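Local coordinates for probable E3 ubiquitin-protein ligase HERC1 (Homo sapiens, PDB 4QT6), which probably takes part in attaching ubiquitin to target proteins as a HECT-type E3 ligase, with this SPRY domain likely serving protein recognition, at residues D102-V107 with I115-N120. Numbering follows the deposited sequence.
With ARF (formamide), chain E; ARF (formamide), chain C.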
ATOM      1  N   ASP A 102      -7.801   9.316   6.421  1.00 22.04           N
ATOM      2  CA  ASP A 102      -7.345   9.784   5.111  1.00 21.14           C
ATOM      3  C   ASP A 102      -7.559   8.727   4.015  1.00 20.80           C
ATOM      4  O   ASP A 102      -7.564   7.496   4.272  1.00 20.70           O
ATOM      5  CB  ASP A 102      -5.855  10.146   5.135  1.00 23.05           C
ATOM      6  CG  ASP A 102      -5.550  11.367   5.994  1.00 23.19           C
ATOM      7  OD1 ASP A 102      -6.408  12.270   6.035  1.00 25.97           O
ATOM      8  OD2 ASP A 102      -4.441  11.423   6.586  1.00 24.65           O
ATOM      9  N   PHE A 103      -7.758   9.242   2.811  1.00 20.33           N
ATOM     10  CA  PHE A 103      -7.747   8.470   1.559  1.00 21.13           C
ATOM     11  C   PHE A 103      -6.460   8.693   0.811  1.00 22.41           C
ATOM     12  O   PHE A 103      -6.021   9.845   0.679  1.00 23.52           O
ATOM     13  CB  PHE A 103      -8.842   8.932   0.604  1.00 21.14           C
ATOM     14  CG  PHE A 103     -10.226   8.547   1.006  1.00 22.23           C
ATOM     15  CD1 PHE A 103     -10.984   9.393   1.798  1.00 23.51           C
ATOM     16  CD2 PHE A 103     -10.802   7.378   0.535  1.00 21.76           C
ATOM     17  CE1 PHE A 103     -12.283   9.050   2.150  1.00 23.19           C
ATOM     18  CE2 PHE A 103     -12.087   7.037   0.867  1.00 23.05           C
ATOM     19  CZ  PHE A 103     -12.834   7.876   1.678  1.00 22.62           C
ATOM     20  N   ILE A 104      -5.870   7.611   0.289  1.00 18.81           N
ATOM     21  CA  ILE A 104      -4.716   7.708  -0.614  1.00 19.50           C
ATOM     22  C   ILE A 104      -5.166   7.142  -1.954  1.00 19.41           C
ATOM     23  O   ILE A 104      -5.475   5.980  -2.068  1.00 19.03           O
ATOM     24  CB  ILE A 104      -3.463   6.962  -0.081  1.00 19.11           C
ATOM     25  CG1 ILE A 104      -3.009   7.543   1.265  1.00 20.79           C
ATOM     26  CG2 ILE A 104      -2.338   6.976  -1.119  1.00 19.14           C
ATOM     27  CD1 ILE A 104      -2.633   9.013   1.198  1.00 21.23           C
ATOM     28  N   THR A 105      -5.200   7.992  -2.967  1.00 19.50           N
ATOM     29  CA  THR A 105      -5.416   7.548  -4.333  1.00 20.29           C
ATOM     30  C   THR A 105      -4.119   6.983  -4.869  1.00 20.33           C
ATOM     31  O   THR A 105      -3.055   7.606  -4.732  1.00 19.76           O
ATOM     32  CB  THR A 105      -5.855   8.718  -5.230  1.00 20.97           C
ATOM     33  OG1 THR A 105      -7.060   9.309  -4.703  1.00 22.41           O
ATOM     34  CG2 THR A 105      -6.072   8.268  -6.659  1.00 21.95           C
ATOM     35  N   CYS A 106      -4.204   5.819  -5.504  1.00 19.04           N
ATOM     36  CA  CYS A 106      -3.056   5.163  -6.092  1.00 19.91           C
ATOM     37  C   CYS A 106      -3.333   5.040  -7.573  1.00 20.13           C
ATOM     38  O   CYS A 106      -4.422   4.629  -7.975  1.00 18.43           O
ATOM     39  CB  CYS A 106      -2.869   3.765  -5.492  1.00 19.86           C
ATOM     40  SG  CYS A 106      -2.812   3.754  -3.674  1.00 23.26           S
ATOM     41  N   VAL A 107      -2.351   5.413  -8.393  1.00 20.43           N
ATOM     42  CA  VAL A 107      -2.432   5.252  -9.824  1.00 20.98           C
ATOM     43  C   VAL A 107      -1.280   4.379 -10.284  1.00 20.53           C
ATOM     44  O   VAL A 107      -0.121   4.768 -10.134  1.00 21.93           O
ATOM     45  CB  VAL A 107      -2.360   6.601 -10.571  1.00 22.04           C
ATOM     46  CG1 VAL A 107      -2.557   6.374 -12.056  1.00 21.84           C
ATOM     47  CG2 VAL A 107      -3.431   7.545 -10.059  1.00 22.61           C
ATOM     48  N   ILE A 115       4.066   4.870 -10.849  1.00 21.24           N
ATOM     49  CA  ILE A 115       3.113   4.874  -9.740  1.00 20.77           C
ATOM     50  C   ILE A 115       2.998   6.272  -9.178  1.00 21.04           C
ATOM     51  O   ILE A 115       4.026   6.952  -8.925  1.00 21.84           O
ATOM     52  CB  ILE A 115       3.580   3.926  -8.614  1.00 20.18           C
ATOM     53  CG1 ILE A 115       3.560   2.479  -9.105  1.00 20.43           C
ATOM     54  CG2 ILE A 115       2.712   4.119  -7.374  1.00 20.04           C
ATOM     55  CD1 ILE A 115       4.443   1.560  -8.292  1.00 20.51           C
ATOM     56  N   SER A 116       1.765   6.746  -8.986  1.00 20.91           N
ATOM     57  CA  SER A 116       1.536   8.056  -8.397  1.00 21.07           C
ATOM     58  C   SER A 116       0.565   7.919  -7.231  1.00 22.21           C
ATOM     59  O   SER A 116      -0.226   6.981  -7.218  1.00 20.63           O
ATOM     60  CB  SER A 116       0.978   9.025  -9.449  1.00 22.91           C
ATOM     61  OG  SER A 116       1.775   9.035 -10.625  1.00 24.07           O
ATOM     62  N   PHE A 117       0.671   8.822  -6.265  1.00 20.69           N
ATOM     63  CA  PHE A 117      -0.180   8.839  -5.078  1.00 21.34           C
ATOM     64  C   PHE A 117      -0.729  10.237  -4.806  1.00 24.47           C
ATOM     65  O   PHE A 117       0.023  11.214  -4.823  1.00 23.38           O
ATOM     66  CB  PHE A 117       0.611   8.438  -3.826  1.00 20.64           C
ATOM     67  CG  PHE A 117       1.123   7.022  -3.830  1.00 19.44           C
ATOM     68  CD1 PHE A 117       0.258   5.936  -3.774  1.00 19.34           C
ATOM     69  CD2 PHE A 117       2.490   6.771  -3.843  1.00 19.63           C
ATOM     70  CE1 PHE A 117       0.756   4.633  -3.772  1.00 19.03           C
ATOM     71  CE2 PHE A 117       2.981   5.492  -3.827  1.00 19.64           C
ATOM     72  CZ  PHE A 117       2.109   4.407  -3.782  1.00 19.31           C
ATOM     73  N   GLY A 118      -2.020  10.322  -4.517  1.00 22.91           N
ATOM     74  CA  GLY A 118      -2.649  11.556  -4.099  1.00 24.32           C
ATOM     75  C   GLY A 118      -3.279  11.357  -2.746  1.00 25.48           C
ATOM     76  O   GLY A 118      -3.735  10.262  -2.424  1.00 25.55           O
ATOM     77  N   LYS A 119      -3.259  12.405  -1.930  1.00 25.38           N
ATOM     78  CA  LYS A 119      -3.878  12.355  -0.604  1.00 25.32           C
ATOM     79  C   LYS A 119      -5.171  13.149  -0.583  1.00 28.58           C
ATOM     80  O   LYS A 119      -5.210  14.295  -1.037  1.00 27.47           O
ATOM     81  CB  LYS A 119      -2.911  12.896   0.459  1.00 26.68           C
ATOM     82  CG  LYS A 119      -3.512  13.000   1.840  1.00 26.31           C
ATOM     83  CD  LYS A 119      -2.500  13.533   2.832  1.00 27.03           C
ATOM     84  CE  LYS A 119      -3.107  13.715   4.211  1.00 28.76           C
ATOM     85  NZ  LYS A 119      -2.159  14.430   5.117  1.00 32.01           N
ATOM     86  N   ASN A 120      -6.225  12.527  -0.062  1.00 27.70           N
ATOM     87  CA  ASN A 120      -7.550  13.145   0.067  1.00 29.90           C
ATOM     88  C   ASN A 120      -8.004  13.917  -1.159  1.00 32.67           C
ATOM     89  O   ASN A 120      -8.443  15.075  -1.065  1.00 35.10           O
ATOM     90  CB  ASN A 120      -7.609  14.017   1.329  1.00 29.74           C
ATOM     91  CG  ASN A 120      -7.552  13.196   2.593  1.00 29.25           C
ATOM     92  OD1 ASN A 120      -8.086  12.090   2.647  1.00 29.81           O
ATOM     93  ND2 ASN A 120      -6.905  13.721   3.618  1.00 28.05           N
TER
HETATM   94  N   ARF E2204     -15.442  10.018   3.948  1.00 32.45           N
HETATM   95  C   ARF E2204     -15.375   8.728   4.307  1.00 31.07           C
HETATM   96  O   ARF E2204     -15.879   7.908   3.577  1.00 26.42           O
HETATM   97  N   ARF C2202       0.667  12.172  -1.707  0.50 24.39           N
HETATM   98  C   ARF C2202       0.958  13.448  -1.989  0.50 25.80           C
HETATM   99  O   ARF C2202       1.592  14.115  -1.181  0.50 25.66           O
HETATM  100  O   HOH W   1      -3.275  13.608   7.627  1.00 28.63           O
HETATM  101  O   HOH W   2       1.302   6.860 -12.247  1.00 24.23           O
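With CG set beside the backbone nitrogen in both residues (chi1 -67° in Asp-102, -68° in Asn-120), the carboxylate and the amide meet where strand 103-109 begins and strand 114-119 ends. Asn-120 ND2 gives a nearly straight hydrogen bond to Asp-102 OD1 (2.9 Å), reaching it from above the carboxylate plane, while its OD1 accepts from Phe-103 N at 2.9 Å. Asn-120 N donates in turn to Phe-103 O (2.8 Å), so that this one residue closes the ladder with three bonds. Lys-119 runs out fully extended, its CG anti to the backbone nitrogen (chi1 175°), and crosses the Asp-102 side chain at a slant, with CE 3.6 Å from Asp-102 OD2. Its NZ stays 4.1 Å from Asp-102 OD2, short of a salt bridge; a water joins the two, and NZ also binds Ser-97 O, as OD2 does Thr-99 N. Replacing Asp-102 by an alanine would probably leave the Asn-120 amide held through OD1 alone and strip Lys-119 of its water-bridged countercharge.

Farther along, paired backbone bonds link Thr-105 with Gly-118 and Val-107 with Ser-116, as in a regular antiparallel hairpin. On the face that carries Ile-104, Cys-106 and Phe-117, Cys-106 SG lies in the plane of the Phe-117 ring, 3.7 Å from CE1 at its edge, and Ile-104 CG2 packs against CD1 at 3.9 Å. Tyr-78, from the other sheet of the SPRY beta-sandwich, stacks on Phe-117, a contact across the sandwich interior. A formamide makes a weak bond to Phe-117 O. The hairpin thus joins an apolar patch of Ile-104, Cys-106 and Phe-117 to a polar end where the Asp-102 carboxylate, shared among amide, water and backbone, is likely to remain ionised opposite the lysine.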